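Local atomic coordinates of intramolecular trans-sialidase (Macrobdella decora, PDB entry 3SLI), a protein that cleaves terminal sialic acid from sialoglycoconjugates by intramolecular trans-sialidation, releasing it as 2,7-anhydro-Neu5Ac. Residues His68-Ile73 against Gly156-Gln161; Ile81-Arg84 against Val89-Tyr92; Ser99-Tyr104 against Lys666-Ser671; Gln123-Ala128 against Leu182-Leu187; Ile274-Asp279 against Asn398-Ser403. All coordinates share one frame; numbering follows the deposited sequence.

Contact 1 (His68-Ile73 against Gly156-Gln161); sequences HFHIYI and GGTKRQ
On one sheet of the N-terminal domain, whose sequence family places it with the concanavalin-like beta-sandwiches, strand 67-74 is overlaid by the short strand 158-160 through H68, H70, T158 and R160. The strand axes approach to 8.3 Å and no hydrogen bond runs directly between the segments, so this is packing across side chains, not pairing within one sheet. The methyl CG2 of T158 sits over one face of the H68 imidazole, 3.8 Å from the ring centroid and 14° off the normal, a CH-pi contact. The ring is brought under it because CG of H68 lies between the backbone N and carbonyl carbon (chi1 57°). In this sandwich H70 shares its sheet face with H68, and OG1 of T158 reaches 3.3 Å from CB of H70; T158 OG1 and S53 OG, on the adjoining strand 51-58, share a hydrogen bond. R160 crosses beside H68, with its NE 3.6 Å from CE1 of H68 and the guanidinium turned 81° from the imidazole; that NE is bonded to the carbonyl of Q65, and NH2 pairs with D66. A water in the H68 ring plane lies 2.9 Å from ND1 of H68 and 3.0 Å from O of K159.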
# COMPACT_ATOMS: atom_id res chain seq x y z
N HIS A 68 -3.63 36.48 2.38
CA HIS A 68 -2.77 36.05 1.29
C HIS A 68 -3.27 34.77 0.63
O HIS A 68 -4.15 34.08 1.16
CB HIS A 68 -1.34 35.80 1.81
CG HIS A 68 -1.26 34.80 2.93
ND1 HIS A 68 -0.93 35.15 4.22
CD2 HIS A 68 -1.46 33.46 2.95
CE1 HIS A 68 -0.93 34.08 4.99
NE2 HIS A 68 -1.26 33.03 4.25
N PHE A 69 -2.70 34.47 -0.52
CA PHE A 69 -2.98 33.26 -1.27
C PHE A 69 -1.61 32.67 -1.58
O PHE A 69 -0.70 33.41 -1.94
CB PHE A 69 -3.70 33.54 -2.59
CG PHE A 69 -3.57 32.41 -3.59
CD1 PHE A 69 -4.34 31.25 -3.46
CD2 PHE A 69 -2.62 32.48 -4.62
CE1 PHE A 69 -4.16 30.18 -4.34
CE2 PHE A 69 -2.43 31.41 -5.49
CZ PHE A 69 -3.21 30.26 -5.35
N HIS A 70 -1.46 31.36 -1.41
CA HIS A 70 -0.19 30.73 -1.73
C HIS A 70 -0.34 29.25 -2.08
O HIS A 70 -1.32 28.60 -1.67
CB HIS A 70 0.86 30.94 -0.61
CG HIS A 70 0.79 29.97 0.53
ND1 HIS A 70 -0.32 29.82 1.34
CD2 HIS A 70 1.74 29.14 1.05
CE1 HIS A 70 -0.05 28.96 2.30
NE2 HIS A 70 1.19 28.53 2.15
N ILE A 71 0.55 28.78 -2.95
CA ILE A 71 0.60 27.38 -3.35
C ILE A 71 1.89 26.94 -2.67
O ILE A 71 2.92 27.58 -2.86
CB ILE A 71 0.78 27.22 -4.89
CG1 ILE A 71 -0.38 27.87 -5.64
CG2 ILE A 71 0.89 25.73 -5.26
CD1 ILE A 71 -0.19 27.89 -7.15
N TYR A 72 1.85 25.85 -1.91
CA TYR A 72 3.03 25.39 -1.18
C TYR A 72 3.24 23.88 -1.26
O TYR A 72 2.34 23.14 -1.66
CB TYR A 72 2.91 25.79 0.31
CG TYR A 72 1.83 25.03 1.07
CD1 TYR A 72 2.07 23.76 1.61
CD2 TYR A 72 0.53 25.53 1.15
CE1 TYR A 72 1.06 23.01 2.19
CE2 TYR A 72 -0.50 24.79 1.74
CZ TYR A 72 -0.22 23.52 2.25
OH TYR A 72 -1.23 22.77 2.79
N ILE A 73 4.43 23.45 -0.85
CA ILE A 73 4.79 22.04 -0.77
C ILE A 73 5.39 21.84 0.63
O ILE A 73 5.74 22.82 1.30
CB ILE A 73 5.82 21.60 -1.87
CG1 ILE A 73 7.03 22.54 -1.90
CG2 ILE A 73 5.13 21.50 -3.23
CD1 ILE A 73 8.34 21.90 -1.48
N GLY A 156 8.75 31.64 -3.84
CA GLY A 156 9.54 31.06 -2.76
C GLY A 156 9.26 31.46 -1.33
O GLY A 156 10.10 31.27 -0.45
N GLY A 157 8.08 32.01 -1.07
CA GLY A 157 7.74 32.41 0.28
C GLY A 157 6.47 33.23 0.28
O GLY A 157 5.94 33.56 -0.79
N THR A 158 5.94 33.49 1.47
CA THR A 158 4.72 34.28 1.64
C THR A 158 5.08 35.42 2.59
O THR A 158 5.57 35.18 3.69
CB THR A 158 3.58 33.45 2.24
OG1 THR A 158 3.14 32.48 1.28
CG2 THR A 158 2.40 34.35 2.64
N LYS A 159 4.89 36.66 2.14
CA LYS A 159 5.22 37.81 2.98
C LYS A 159 4.17 38.02 4.06
O LYS A 159 2.98 38.20 3.77
CB LYS A 159 5.42 39.06 2.13
CG LYS A 159 6.65 38.98 1.23
CD LYS A 159 6.93 40.27 0.48
CE LYS A 159 8.21 40.14 -0.32
NZ LYS A 159 8.58 41.41 -1.01
N ARG A 160 4.61 37.93 5.31
CA ARG A 160 3.74 38.10 6.48
C ARG A 160 4.42 39.10 7.42
O ARG A 160 5.52 38.85 7.90
CB ARG A 160 3.52 36.77 7.18
CG ARG A 160 3.00 35.67 6.26
CD ARG A 160 2.68 34.40 7.02
NE ARG A 160 1.38 34.48 7.68
CZ ARG A 160 0.91 33.55 8.51
NH1 ARG A 160 1.64 32.48 8.79
NH2 ARG A 160 -0.30 33.70 9.05
N GLN A 161 3.78 40.25 7.60
CA GLN A 161 4.31 41.32 8.44
C GLN A 161 5.77 41.62 8.13
O GLN A 161 6.62 41.70 9.03
CB GLN A 161 4.11 41.01 9.93
CG GLN A 161 2.66 40.77 10.30
CD GLN A 161 2.42 40.83 11.80
OE1 GLN A 161 2.02 41.88 12.32
NE2 GLN A 161 2.64 39.72 12.48
O HOH W 1 0.09 37.80 4.64

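Contact 2 (Ile81-Arg84 against Val89-Tyr92); sequences IELR and VFNY
L83 and Y92 form an antiparallel hydrogen-bonded pair: L83 N donates to Y92 O at 2.8 Å, and Y92 N returns a bond to L83 O at 2.9 Å. Their side chains lie side by side and point the same way, CB of L83 being 4.0 Å from CB of Y92. F90 comes in obliquely, its CE1 3.8 Å from CD2 of L83, and presents its ring edge to the L83 carbonyl. On the other sheet face is the non-hydrogen-bonded pair R84 and N91, where the amide oxygen OD1 of N91 lies alongside CD of R84. Bends at chi2 and chi3 (-127° and -97°) turn the arginine chain past the amide, and its NH1 forms a salt bridge with D87 in the turn. A water donates both to OE2 of E82 and, at 2.7 Å, to OD1 of N91, bridging the strands on this face. Farther out, the hydroxyl of Y92 bonds to A140 O and its ring meets K138 in a cation-pi contact. The hairpin 79-85/91-96 closes one side of the six-stranded sheet: strand 67-74 flanks 79-85, and 91-96 is the outermost strand on that side.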
# COMPACT_ATOMS: atom_id res chain seq x y z
N ILE A 81 -2.86 24.61 -1.01
CA ILE A 81 -3.04 26.05 -1.13
C ILE A 81 -3.79 26.53 0.10
O ILE A 81 -4.39 25.73 0.84
CB ILE A 81 -3.94 26.45 -2.36
CG1 ILE A 81 -5.31 25.77 -2.25
CG2 ILE A 81 -3.25 26.11 -3.66
CD1 ILE A 81 -6.44 26.55 -2.84
N GLU A 82 -3.71 27.84 0.32
CA GLU A 82 -4.44 28.50 1.39
C GLU A 82 -4.81 29.84 0.76
O GLU A 82 -3.95 30.52 0.20
CB GLU A 82 -3.58 28.71 2.64
CG GLU A 82 -3.18 27.44 3.37
CD GLU A 82 -2.54 27.72 4.72
OE1 GLU A 82 -1.40 28.22 4.74
OE2 GLU A 82 -3.18 27.43 5.75
N LEU A 83 -6.11 30.14 0.77
CA LEU A 83 -6.67 31.38 0.22
C LEU A 83 -7.26 32.04 1.46
O LEU A 83 -8.30 31.59 1.97
CB LEU A 83 -7.77 31.05 -0.78
CG LEU A 83 -8.01 31.92 -2.02
CD1 LEU A 83 -9.44 31.69 -2.46
CD2 LEU A 83 -7.72 33.41 -1.78
N ARG A 84 -6.63 33.12 1.91
CA ARG A 84 -7.03 33.79 3.14
C ARG A 84 -7.20 35.31 3.12
O ARG A 84 -6.48 36.02 2.43
CB ARG A 84 -5.97 33.50 4.20
CG ARG A 84 -5.62 32.03 4.37
CD ARG A 84 -5.75 31.67 5.83
NE ARG A 84 -4.48 31.70 6.52
CZ ARG A 84 -4.33 31.81 7.84
NH1 ARG A 84 -5.38 31.91 8.65
NH2 ARG A 84 -3.12 31.71 8.36
N VAL A 89 -13.40 36.42 7.43
CA VAL A 89 -13.85 36.68 6.06
C VAL A 89 -13.82 35.37 5.25
O VAL A 89 -14.82 34.98 4.65
CB VAL A 89 -13.01 37.81 5.40
CG1 VAL A 89 -13.53 38.12 3.99
CG2 VAL A 89 -13.06 39.07 6.27
N PHE A 90 -12.65 34.73 5.19
CA PHE A 90 -12.51 33.42 4.53
C PHE A 90 -11.14 32.80 4.73
O PHE A 90 -10.13 33.50 4.89
CB PHE A 90 -12.93 33.42 3.04
CG PHE A 90 -12.09 34.29 2.14
CD1 PHE A 90 -10.79 33.90 1.77
CD2 PHE A 90 -12.60 35.48 1.63
CE1 PHE A 90 -10.02 34.69 0.91
CE2 PHE A 90 -11.84 36.29 0.77
CZ PHE A 90 -10.55 35.89 0.41
N ASN A 91 -11.13 31.47 4.78
CA ASN A 91 -9.91 30.69 4.95
C ASN A 91 -10.19 29.38 4.22
O ASN A 91 -10.75 28.44 4.80
CB ASN A 91 -9.64 30.45 6.43
CG ASN A 91 -8.47 29.51 6.67
OD1 ASN A 91 -7.57 29.38 5.84
ND2 ASN A 91 -8.49 28.82 7.79
N TYR A 92 -9.89 29.37 2.92
CA TYR A 92 -10.12 28.22 2.06
C TYR A 92 -8.81 27.44 1.91
O TYR A 92 -7.79 28.01 1.53
CB TYR A 92 -10.59 28.68 0.68
CG TYR A 92 -11.98 29.28 0.62
CD1 TYR A 92 -12.76 29.44 1.77
CD2 TYR A 92 -12.53 29.67 -0.61
CE1 TYR A 92 -14.05 29.97 1.70
CE2 TYR A 92 -13.83 30.20 -0.68
CZ TYR A 92 -14.58 30.34 0.48
OH TYR A 92 -15.85 30.85 0.40
O HOH W 2 -5.45 28.24 7.01

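Contact 3 (Ser99-Tyr104 against Lys666-Ser671); sequences SVRALY and KFEKYS
Y104 lies against one face of the R101 guanidinium, its CD1 3.4 Å above that plane and displaced toward the rim, while the guanidinium edge is occupied by L103 O and by OE2 of E668. The carboxylate of E668 in turn lies at the edge of the Y104 ring, with CE1 of Y104 3.8 Å from OE1 of E668 and the two planes 84° apart. R101 NH1 donates to E668 OE2 at 2.9 Å with an N-H...O angle of 164°, a salt bridge directed within the guanidinium plane but striking the carboxylate from above its own plane. Side-on, NE and NH2 of R101 both grip L103 O, NH2 at 2.9 Å, which fixes the rotation of the guanidinium; the chain bends at chi3 (-60°) to achieve this. The contact joins the N-terminal concanavalin-like domain to strand 665-670, which forms the edge of a three-stranded antiparallel sheet in the C-terminal part of the chain, consistent with a blade of the sialidase beta-propeller. The carboxylate has a further partner there: Y648, on the neighbouring strand 644-649, bonds to OE2. A water links the hydroxyl of Y104, 2.8 Å away, to the backbone N of K669, while the Y104 ring also meets that of Y196.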
# COMPACT_ATOMS: atom_id res chain seq x y z
N SER A 99 2.19 13.96 -2.49
CA SER A 99 1.88 14.28 -3.89
C SER A 99 3.11 14.54 -4.75
O SER A 99 3.06 14.36 -5.97
CB SER A 99 0.97 15.51 -3.95
OG SER A 99 -0.27 15.27 -3.32
N VAL A 100 4.20 15.00 -4.13
CA VAL A 100 5.43 15.31 -4.83
C VAL A 100 6.62 14.62 -4.15
O VAL A 100 6.47 14.09 -3.04
CB VAL A 100 5.67 16.85 -4.88
CG1 VAL A 100 4.52 17.53 -5.62
CG2 VAL A 100 5.79 17.44 -3.48
N ARG A 101 7.78 14.61 -4.79
CA ARG A 101 8.96 14.00 -4.20
C ARG A 101 10.10 15.02 -4.24
O ARG A 101 9.96 16.07 -4.86
CB ARG A 101 9.34 12.68 -4.89
CG ARG A 101 9.96 12.80 -6.29
CD ARG A 101 10.26 11.41 -6.84
NE ARG A 101 11.20 10.66 -6.00
CZ ARG A 101 11.24 9.33 -5.89
NH1 ARG A 101 10.39 8.57 -6.57
NH2 ARG A 101 12.16 8.75 -5.13
N ALA A 102 11.22 14.72 -3.59
CA ALA A 102 12.33 15.66 -3.57
C ALA A 102 13.58 15.12 -4.22
O ALA A 102 14.26 15.83 -4.96
CB ALA A 102 12.64 16.09 -2.14
N LEU A 103 13.83 13.84 -4.01
CA LEU A 103 15.02 13.20 -4.53
C LEU A 103 14.70 11.87 -5.18
O LEU A 103 13.83 11.13 -4.71
CB LEU A 103 16.02 13.01 -3.39
CG LEU A 103 17.43 12.53 -3.69
CD1 LEU A 103 18.42 13.35 -2.87
CD2 LEU A 103 17.55 11.03 -3.39
N TYR A 104 15.36 11.60 -6.30
CA TYR A 104 15.18 10.36 -7.06
C TYR A 104 16.54 9.93 -7.59
O TYR A 104 17.20 10.68 -8.32
CB TYR A 104 14.22 10.58 -8.21
CG TYR A 104 14.01 9.36 -9.07
CD1 TYR A 104 13.38 8.21 -8.56
CD2 TYR A 104 14.38 9.36 -10.41
CE1 TYR A 104 13.12 7.11 -9.38
CE2 TYR A 104 14.13 8.26 -11.24
CZ TYR A 104 13.49 7.15 -10.71
OH TYR A 104 13.21 6.09 -11.54
N LYS A 666 4.32 2.58 -6.11
CA LYS A 666 5.28 2.82 -7.17
C LYS A 666 6.29 1.71 -7.42
O LYS A 666 6.70 1.02 -6.49
CB LYS A 666 6.01 4.14 -6.90
CG LYS A 666 5.07 5.36 -6.82
CD LYS A 666 4.52 5.70 -8.20
CE LYS A 666 3.41 6.73 -8.14
NZ LYS A 666 2.89 7.06 -9.51
N PHE A 667 6.71 1.58 -8.68
CA PHE A 667 7.69 0.58 -9.09
C PHE A 667 8.95 1.28 -9.57
O PHE A 667 8.90 2.11 -10.49
CB PHE A 667 7.11 -0.32 -10.20
CG PHE A 667 8.09 -1.32 -10.76
CD1 PHE A 667 8.59 -2.36 -9.95
CD2 PHE A 667 8.57 -1.21 -12.06
CE1 PHE A 667 9.54 -3.25 -10.44
CE2 PHE A 667 9.52 -2.10 -12.56
CZ PHE A 667 10.01 -3.12 -11.74
N GLU A 668 10.08 0.99 -8.92
CA GLU A 668 11.37 1.57 -9.27
C GLU A 668 12.44 0.47 -9.39
O GLU A 668 12.27 -0.61 -8.84
CB GLU A 668 11.77 2.62 -8.23
CG GLU A 668 10.77 3.79 -8.15
CD GLU A 668 11.09 4.83 -7.08
OE1 GLU A 668 12.21 4.84 -6.53
OE2 GLU A 668 10.20 5.66 -6.79
N LYS A 669 13.51 0.74 -10.14
CA LYS A 669 14.60 -0.22 -10.37
C LYS A 669 15.91 0.45 -9.98
O LYS A 669 16.11 1.63 -10.25
CB LYS A 669 14.71 -0.59 -11.85
CG LYS A 669 13.47 -1.14 -12.52
CD LYS A 669 13.74 -1.24 -14.01
CE LYS A 669 12.60 -1.88 -14.77
NZ LYS A 669 12.94 -2.03 -16.21
N TYR A 670 16.84 -0.33 -9.43
CA TYR A 670 18.14 0.18 -9.01
C TYR A 670 19.24 -0.83 -9.31
O TYR A 670 19.04 -2.04 -9.16
CB TYR A 670 18.13 0.45 -7.50
CG TYR A 670 17.16 1.53 -7.05
CD1 TYR A 670 17.51 2.87 -7.15
CD2 TYR A 670 15.90 1.21 -6.53
CE1 TYR A 670 16.62 3.88 -6.76
CE2 TYR A 670 15.01 2.21 -6.13
CZ TYR A 670 15.38 3.54 -6.25
OH TYR A 670 14.54 4.55 -5.86
N SER A 671 20.38 -0.34 -9.77
CA SER A 671 21.51 -1.22 -10.06
C SER A 671 22.32 -1.40 -8.77
O SER A 671 22.22 -0.57 -7.85
CB SER A 671 22.41 -0.63 -11.16
OG SER A 671 23.06 0.58 -10.76
O HOH W 3 13.24 3.27 -11.71

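Contact 4 (Gln123-Ala128 against Leu182-Leu187); sequences QCRLFA and LSDEEL
OD2 of D184 is 2.7 Å from NH1 of R125, a salt bridge in which the guanidinium and carboxylate planes stand 58° apart, far from a coplanar two-nitrogen pairing. The other carboxylate oxygen, OD1, forms a salt bridge with K116 on strand 107-118 and lies 3.4 Å from CZ of F127, near the plane of that ring. NE of R125 bonds to T135 on the neighbouring strand 131-137, which steadies the group. Beside this polar pair, F127 turns its face to the helix: CB of L187 lies over the ring centre, 3.8 Å from the centroid and 2° off the normal, while CD1 of L187 approaches CE1 of F127 to 3.5 Å. D184 and L187 are one helical turn apart, so the same helix side delivers both the acid and the leucine to the strand. The helix start is set by a capping box, with E186 N donating to S183 OG and S183 N to E186 OE2, each at 3.2 Å. With two basic groups around one carboxylate in the first turn of a helix, D184 is probably held in its ionised form, and the charged pair borders an apolar contact that fixes helix 184-191 on the sheet.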
# COMPACT_ATOMS: atom_id res chain seq x y z
N GLN A 123 -14.98 26.22 -8.41
CA GLN A 123 -14.17 25.07 -8.06
C GLN A 123 -12.68 25.36 -8.14
O GLN A 123 -12.23 26.13 -8.99
CB GLN A 123 -14.55 23.96 -9.05
CG GLN A 123 -14.03 22.58 -8.77
CD GLN A 123 -14.72 21.56 -9.65
OE1 GLN A 123 -15.68 20.91 -9.24
NE2 GLN A 123 -14.25 21.43 -10.88
N CYS A 124 -11.93 24.73 -7.24
CA CYS A 124 -10.48 24.85 -7.17
C CYS A 124 -9.93 23.43 -7.36
O CYS A 124 -10.47 22.48 -6.79
CB CYS A 124 -10.03 25.41 -5.80
SG CYS A 124 -10.33 27.20 -5.49
N ARG A 125 -8.90 23.27 -8.18
CA ARG A 125 -8.31 21.96 -8.42
C ARG A 125 -6.78 22.00 -8.42
O ARG A 125 -6.18 22.93 -8.94
CB ARG A 125 -8.83 21.37 -9.73
CG ARG A 125 -10.26 20.87 -9.63
CD ARG A 125 -10.67 20.01 -10.80
NE ARG A 125 -11.70 19.07 -10.39
CZ ARG A 125 -12.62 18.55 -11.19
NH1 ARG A 125 -12.65 18.88 -12.47
NH2 ARG A 125 -13.52 17.70 -10.71
N LEU A 126 -6.17 21.00 -7.80
CA LEU A 126 -4.71 20.90 -7.70
C LEU A 126 -4.22 19.71 -8.52
O LEU A 126 -4.82 18.63 -8.47
CB LEU A 126 -4.27 20.71 -6.25
CG LEU A 126 -3.91 21.92 -5.38
CD1 LEU A 126 -3.62 21.42 -3.96
CD2 LEU A 126 -2.70 22.65 -5.93
N PHE A 127 -3.11 19.91 -9.22
CA PHE A 127 -2.52 18.87 -10.06
C PHE A 127 -1.03 18.81 -9.78
O PHE A 127 -0.41 19.81 -9.41
CB PHE A 127 -2.67 19.23 -11.56
CG PHE A 127 -4.09 19.43 -12.02
CD1 PHE A 127 -4.76 20.63 -11.77
CD2 PHE A 127 -4.75 18.43 -12.72
CE1 PHE A 127 -6.07 20.83 -12.21
CE2 PHE A 127 -6.06 18.61 -13.16
CZ PHE A 127 -6.72 19.82 -12.90
N ALA A 128 -0.45 17.64 -10.02
CA ALA A 128 0.99 17.46 -9.87
C ALA A 128 1.42 16.23 -10.63
O ALA A 128 0.73 15.21 -10.63
CB ALA A 128 1.38 17.34 -8.41
N LEU A 182 -7.68 26.99 -17.41
CA LEU A 182 -7.33 25.97 -18.39
C LEU A 182 -8.09 24.68 -18.06
O LEU A 182 -8.56 24.51 -16.94
CB LEU A 182 -5.82 25.72 -18.41
CG LEU A 182 -4.88 26.88 -18.77
CD1 LEU A 182 -3.44 26.41 -18.79
CD2 LEU A 182 -5.23 27.47 -20.13
N SER A 183 -8.27 23.80 -19.04
CA SER A 183 -9.00 22.55 -18.79
C SER A 183 -8.15 21.55 -18.02
O SER A 183 -6.92 21.63 -18.04
CB SER A 183 -9.47 21.92 -20.10
OG SER A 183 -8.38 21.42 -20.87
N ASP A 184 -8.81 20.59 -17.38
CA ASP A 184 -8.11 19.56 -16.61
C ASP A 184 -7.17 18.80 -17.54
O ASP A 184 -6.04 18.47 -17.17
CB ASP A 184 -9.11 18.58 -15.99
CG ASP A 184 -10.00 19.23 -14.93
OD1 ASP A 184 -9.68 20.33 -14.43
OD2 ASP A 184 -11.04 18.62 -14.59
N GLU A 185 -7.61 18.61 -18.78
CA GLU A 185 -6.84 17.91 -19.80
C GLU A 185 -5.51 18.62 -20.06
O GLU A 185 -4.44 18.00 -20.07
CB GLU A 185 -7.67 17.80 -21.09
CG GLU A 185 -8.96 16.95 -20.96
CD GLU A 185 -10.01 17.49 -19.95
OE1 GLU A 185 -10.31 18.71 -19.96
OE2 GLU A 185 -10.54 16.68 -19.15
N GLU A 186 -5.57 19.94 -20.26
CA GLU A 186 -4.36 20.71 -20.51
C GLU A 186 -3.41 20.66 -19.31
O GLU A 186 -2.18 20.65 -19.48
CB GLU A 186 -4.69 22.18 -20.78
CG GLU A 186 -5.53 22.45 -22.01
CD GLU A 186 -5.84 23.93 -22.18
OE1 GLU A 186 -4.92 24.68 -22.58
OE2 GLU A 186 -6.99 24.34 -21.90
N LEU A 187 -3.97 20.64 -18.10
CA LEU A 187 -3.17 20.61 -16.88
C LEU A 187 -2.54 19.25 -16.59
O LEU A 187 -1.41 19.17 -16.12
CB LEU A 187 -3.97 21.14 -15.69
CG LEU A 187 -4.35 22.62 -15.87
CD1 LEU A 187 -5.26 23.11 -14.74
CD2 LEU A 187 -3.09 23.47 -15.97

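Contact 5 (Ile274-Asp279 against Asn398-Ser403); sequences IDWPRD and NNLIES
The loop 274-279 has no regular helix or strand and passes strand 399-405 without backbone pairing, the nearest CA atoms, those of W276 and L400, being 10.2 Å apart. Side chains therefore bridge the gap. L400 meets the six-membered end of the W276 indole at its edge: CD1 of L400 is 3.8 Å from CH2 of W276, near the ring plane, and the two side chains cross at about a right angle. One face of the indole carries CD of the following P277, 3.6 Å above its plane, and the ring nitrogen NE1 is bonded to V285 O, which limits its freedom to turn. H660 and F395 add edge-to-face ring contacts to the same tryptophan. At the other end of the contact D279 and N398 approach with their carboxylate and amide planes 24° apart. Their link is a water that donates to OD1 of D279 at 2.6 Å and to OD1 of N398 at 2.8 Å. The other oxygen of D279, OD2, accepts from the backbone N of V281 and of G282 within the loop. A small apolar edge contact with a water bridge at its rim helps join the long loop between strands 261-264 and 292-300 to the hairpin of strands 384-396 and 399-405, part of a larger antiparallel sheet; the arrangement is plain loop-on-hairpin packing.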
# COMPACT_ATOMS: atom_id res chain seq x y z
N ILE A 274 -14.54 4.35 -6.29
CA ILE A 274 -15.25 5.31 -5.46
C ILE A 274 -14.25 6.18 -4.70
O ILE A 274 -13.23 5.68 -4.21
CB ILE A 274 -16.21 4.59 -4.47
CG1 ILE A 274 -16.86 5.60 -3.51
CG2 ILE A 274 -15.48 3.47 -3.72
CD1 ILE A 274 -18.02 5.03 -2.71
N ASP A 275 -14.51 7.48 -4.66
CA ASP A 275 -13.63 8.41 -3.95
C ASP A 275 -14.01 8.42 -2.48
O ASP A 275 -15.07 8.94 -2.11
CB ASP A 275 -13.74 9.83 -4.54
CG ASP A 275 -13.16 9.93 -5.94
OD1 ASP A 275 -12.28 9.13 -6.30
OD2 ASP A 275 -13.58 10.84 -6.69
N TRP A 276 -13.17 7.82 -1.65
CA TRP A 276 -13.44 7.77 -0.22
C TRP A 276 -13.17 9.13 0.44
O TRP A 276 -12.14 9.76 0.15
CB TRP A 276 -12.59 6.68 0.45
CG TRP A 276 -13.34 5.97 1.53
CD1 TRP A 276 -13.19 6.12 2.87
CD2 TRP A 276 -14.37 5.00 1.34
NE1 TRP A 276 -14.07 5.31 3.54
CE2 TRP A 276 -14.81 4.60 2.63
CE3 TRP A 276 -14.98 4.42 0.22
CZ2 TRP A 276 -15.82 3.66 2.82
CZ3 TRP A 276 -15.99 3.48 0.41
CH2 TRP A 276 -16.40 3.11 1.70
N PRO A 277 -14.09 9.61 1.30
CA PRO A 277 -13.90 10.90 1.98
C PRO A 277 -12.65 10.92 2.85
O PRO A 277 -12.29 9.93 3.49
CB PRO A 277 -15.18 11.05 2.80
CG PRO A 277 -15.62 9.62 3.04
CD PRO A 277 -15.36 8.98 1.70
N ARG A 278 -11.97 12.06 2.82
CA ARG A 278 -10.75 12.24 3.57
C ARG A 278 -10.93 13.22 4.73
O ARG A 278 -9.95 13.58 5.40
CB ARG A 278 -9.63 12.70 2.63
CG ARG A 278 -9.41 11.76 1.43
CD ARG A 278 -7.95 11.36 1.31
NE ARG A 278 -7.10 12.53 1.41
CZ ARG A 278 -6.11 12.70 2.28
NH1 ARG A 278 -5.77 11.75 3.14
NH2 ARG A 278 -5.54 13.89 2.36
N ASP A 279 -12.16 13.66 4.97
CA ASP A 279 -12.43 14.59 6.07
C ASP A 279 -12.28 13.86 7.41
O ASP A 279 -12.34 12.63 7.45
CB ASP A 279 -13.84 15.19 5.94
CG ASP A 279 -14.94 14.17 6.10
OD1 ASP A 279 -15.24 13.45 5.13
OD2 ASP A 279 -15.50 14.07 7.21
N ASN A 398 -21.94 11.87 6.13
CA ASN A 398 -20.83 11.12 6.72
C ASN A 398 -21.20 9.66 6.93
O ASN A 398 -20.42 8.89 7.47
CB ASN A 398 -20.43 11.72 8.08
CG ASN A 398 -19.77 13.07 7.96
OD1 ASN A 398 -19.03 13.33 7.02
ND2 ASN A 398 -20.02 13.93 8.94
N ASN A 399 -22.40 9.28 6.50
CA ASN A 399 -22.89 7.90 6.67
C ASN A 399 -22.70 7.02 5.45
O ASN A 399 -23.04 7.42 4.34
CB ASN A 399 -24.38 7.91 7.04
CG ASN A 399 -24.69 8.83 8.20
OD1 ASN A 399 -24.23 8.61 9.33
ND2 ASN A 399 -25.45 9.88 7.93
N LEU A 400 -22.19 5.81 5.66
CA LEU A 400 -21.97 4.85 4.58
C LEU A 400 -23.19 3.95 4.48
O LEU A 400 -23.48 3.18 5.40
CB LEU A 400 -20.73 3.99 4.86
CG LEU A 400 -19.84 3.50 3.72
CD1 LEU A 400 -19.13 2.22 4.16
CD2 LEU A 400 -20.62 3.24 2.45
N ILE A 401 -23.93 4.06 3.38
CA ILE A 401 -25.11 3.24 3.20
C ILE A 401 -24.78 2.02 2.34
O ILE A 401 -24.35 2.16 1.20
CB ILE A 401 -26.25 4.03 2.53
CG1 ILE A 401 -26.48 5.35 3.28
CG2 ILE A 401 -27.52 3.19 2.47
CD1 ILE A 401 -26.73 5.18 4.78
N GLU A 402 -24.95 0.84 2.92
CA GLU A 402 -24.68 -0.42 2.25
C GLU A 402 -26.05 -1.02 1.92
O GLU A 402 -26.77 -1.46 2.82
CB GLU A 402 -23.85 -1.33 3.16
CG GLU A 402 -22.47 -0.74 3.44
CD GLU A 402 -21.69 -1.47 4.50
OE1 GLU A 402 -21.74 -2.72 4.56
OE2 GLU A 402 -21.01 -0.78 5.29
N SER A 403 -26.40 -1.04 0.64
CA SER A 403 -27.72 -1.53 0.24
C SER A 403 -27.72 -2.59 -0.85
O SER A 403 -26.80 -2.65 -1.67
CB SER A 403 -28.58 -0.35 -0.21
OG SER A 403 -27.94 0.36 -1.27
O HOH W 4 -17.54 12.18 5.01

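Overall arrangement
Contacts 1 and 2 are neighbours in one six-stranded sheet, their centres 12 Å apart, joined by probable backbone hydrogen bonds from H68 O to R84 N at 2.8 Å and H70 N to E82 O at 3.1 Å. Contact 4 lies on the other sheet of the concanavalin-like domain, its centre 19 Å from that of contact 2; one place where the two sheets meet is I81 CG2, 4.2 Å from L126 CD2. Contact 3 touches both sheets, through V100 against I73 and A128, and joins this domain to the C-terminal strand 665-670. Contact 5 stands apart, about 8 Å by nearest atoms from contacts 3 and 4. No residue of these contacts is assigned to the sialic-acid site.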